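Local coordinates for protein cortical-lytic enzyme (PDB 4S3J) that hydrolyses partially degraded spore cortex peptidoglycan as an N-acetylglucosaminidase during germination, recognising its muramic acid delta-lactam residues, at residues Arg103-Ile108 / Glu423-Thr428. Sequence-based numbering, arbitrary orientation.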
loop_
_atom_site.group_PDB
_atom_site.type_symbol
_atom_site.label_atom_id
_atom_site.label_comp_id
_atom_site.label_asym_id
_atom_site.label_seq_id
_atom_site.Cartn_x
_atom_site.Cartn_y
_atom_site.Cartn_z
ATOM N N ARG A 103 4.323 -2.191 17.695
ATOM C CA ARG A 103 2.991 -2.799 17.617
ATOM C C ARG A 103 2.921 -3.723 16.407
ATOM O O ARG A 103 3.772 -3.662 15.497
ATOM C CB ARG A 103 1.890 -1.736 17.578
ATOM C CG ARG A 103 1.965 -0.708 16.476
ATOM C CD ARG A 103 0.885 0.343 16.686
ATOM N NE ARG A 103 -0.294 0.440 15.811
ATOM C CZ ARG A 103 -0.859 -0.503 15.055
ATOM N NH1 ARG A 103 -0.402 -1.746 14.973
ATOM N NH2 ARG A 103 -1.940 -0.166 14.362
ATOM N N SER A 104 1.944 -4.629 16.451
ATOM C CA SER A 104 1.693 -5.583 15.380
ATOM C C SER A 104 0.948 -4.906 14.249
ATOM O O SER A 104 0.246 -3.915 14.459
ATOM C CB SER A 104 0.875 -6.780 15.883
ATOM O OG SER A 104 1.642 -7.579 16.760
ATOM N N VAL A 105 1.102 -5.458 13.056
ATOM C CA VAL A 105 0.368 -4.991 11.880
ATOM C C VAL A 105 -0.007 -6.193 11.016
ATOM O O VAL A 105 0.693 -7.208 11.005
ATOM C CB VAL A 105 1.216 -3.961 11.062
ATOM C CG1 VAL A 105 2.340 -4.639 10.279
ATOM C CG2 VAL A 105 0.346 -3.154 10.135
ATOM N N GLU A 106 -1.113 -6.088 10.291
ATOM C CA GLU A 106 -1.409 -7.039 9.228
ATOM C C GLU A 106 -1.140 -6.345 7.907
ATOM O O GLU A 106 -1.478 -5.175 7.743
ATOM C CB GLU A 106 -2.849 -7.560 9.306
ATOM C CG GLU A 106 -3.088 -8.360 10.584
ATOM C CD GLU A 106 -4.347 -9.209 10.592
ATOM O OE1 GLU A 106 -5.064 -9.248 9.585
ATOM O OE2 GLU A 106 -4.596 -9.870 11.620
ATOM N N SER A 107 -0.496 -7.065 6.995
ATOM C CA SER A 107 -0.125 -6.539 5.688
ATOM C C SER A 107 -0.730 -7.407 4.601
ATOM O O SER A 107 -0.745 -8.623 4.726
ATOM C CB SER A 107 1.401 -6.497 5.553
ATOM O OG SER A 107 1.930 -7.794 5.760
ATOM N N ILE A 108 -1.193 -6.770 3.526
ATOM C CA ILE A 108 -1.690 -7.446 2.343
ATOM C C ILE A 108 -0.932 -6.924 1.142
ATOM O O ILE A 108 -0.576 -5.749 1.125
ATOM C CB ILE A 108 -3.185 -7.191 2.091
ATOM C CG1 ILE A 108 -4.012 -7.574 3.323
ATOM C CG2 ILE A 108 -3.652 -7.926 0.826
ATOM C CD1 ILE A 108 -5.388 -6.973 3.289
ATOM N N GLU A 423 10.886 -2.760 10.139
ATOM C CA GLU A 423 11.526 -1.939 11.161
ATOM C C GLU A 423 10.481 -1.305 12.071
ATOM O O GLU A 423 10.679 -1.179 13.281
ATOM C CB GLU A 423 12.371 -0.839 10.521
ATOM C CG GLU A 423 13.642 -1.343 9.862
ATOM C CD GLU A 423 14.671 -1.879 10.855
ATOM O OE1 GLU A 423 14.836 -1.293 11.953
ATOM O OE2 GLU A 423 15.308 -2.896 10.533
ATOM N N ASN A 424 9.336 -0.969 11.490
ATOM C CA ASN A 424 8.304 -0.225 12.215
ATOM C C ASN A 424 7.365 -1.063 13.041
ATOM O O ASN A 424 6.860 -0.594 14.047
ATOM C CB ASN A 424 7.454 0.577 11.229
ATOM C CG ASN A 424 8.013 1.954 10.961
ATOM O OD1 ASN A 424 7.627 2.927 11.602
ATOM N ND2 ASN A 424 8.914 2.055 9.984
ATOM N N PHE A 425 7.114 -2.279 12.563
ATOM C CA PHE A 425 6.063 -3.148 13.056
ATOM C C PHE A 425 6.505 -4.586 13.200
ATOM O O PHE A 425 7.418 -5.050 12.517
ATOM C CB PHE A 425 4.860 -3.165 12.095
ATOM C CG PHE A 425 4.222 -1.820 11.837
ATOM C CD1 PHE A 425 3.471 -1.190 12.811
ATOM C CD2 PHE A 425 4.339 -1.213 10.589
ATOM C CE1 PHE A 425 2.873 0.026 12.561
ATOM C CE2 PHE A 425 3.728 -0.005 10.333
ATOM C CZ PHE A 425 2.999 0.615 11.312
ATOM N N THR A 426 5.781 -5.321 14.043
ATOM C CA THR A 426 5.827 -6.767 14.012
ATOM C C THR A 426 4.779 -7.239 13.023
ATOM O O THR A 426 3.621 -6.904 13.162
ATOM C CB THR A 426 5.551 -7.358 15.396
ATOM O OG1 THR A 426 6.589 -6.938 16.287
ATOM C CG2 THR A 426 5.523 -8.848 15.343
ATOM N N ILE A 427 5.194 -7.941 11.979
ATOM C CA ILE A 427 4.250 -8.357 10.936
ATOM C C ILE A 427 3.587 -9.664 11.358
ATOM O O ILE A 427 4.252 -10.678 11.556
ATOM C CB ILE A 427 4.955 -8.514 9.575
ATOM C CG1 ILE A 427 5.567 -7.163 9.167
ATOM C CG2 ILE A 427 4.010 -9.059 8.524
ATOM C CD1 ILE A 427 6.459 -7.243 8.000
ATOM N N THR A 428 2.267 -9.631 11.476
ATOM C CA THR A 428 1.495 -10.790 11.883
ATOM C C THR A 428 1.542 -11.882 10.827
ATOM O O THR A 428 1.299 -11.622 9.647
ATOM C CB THR A 428 0.050 -10.386 12.137
ATOM O OG1 THR A 428 0.001 -9.454 13.221
ATOM C CG2 THR A 428 -0.830 -11.599 12.469
HETATM O O HOH W 1 4.883 -0.039 15.766
#
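Val105 lies over one face of the Phe425 ring, its CB 4.2 Å from the ring centroid and 26° off the ring normal, a CH-pi contact in which the two side chains cross at about a right angle. With CG1 set between its own backbone N and carbonyl carbon (chi1 74°), Val105 brings that methyl 3.4 Å from Phe425 CB, while the same CG1 also meets Ile427 CG1. A compact branched residue suits this buried strand position, since it can cover a ring and touch an aliphatic neighbour at once. Phe425 is the first residue to leave helix 415-424; an aromatic suits this turn from helix to strand because its broad flat ring can offer one face to Val105 while packing edge-to-face with Phe394 of helix 387-400. Arg103 runs alongside it, pointing the same way, its CG 4.0 Å from Phe425 CD1.

The short strand 426-427 pairs in parallel with strand 104-111. Thr426 N donates to Arg103 O; Thr426 O accepts from Val105 N; and Thr428 N reaches Val105 O at 2.9 Å. Beside this ladder, a water accepts from Arg103 N and donates to Asn424 O, at the end of helix 415-424. Ser104 and Thr426, small and polar, share the exposed face, whereas Val105 and Ile427 share the other. Thr428 CB lies 4.0 Å from Glu106 CG, the carboxylate of Glu106 being paired with Lys430. Ser107 OG touches Ile427 CG2 and is hydrogen-bonded to Phe132 O.

Strand 104-111 also pairs with strands 135-143 and 404-408, so the chain's C-terminal end is fastened alongside the first strand of the TIM barrel of this glycosyl hydrolase family 18 enzyme.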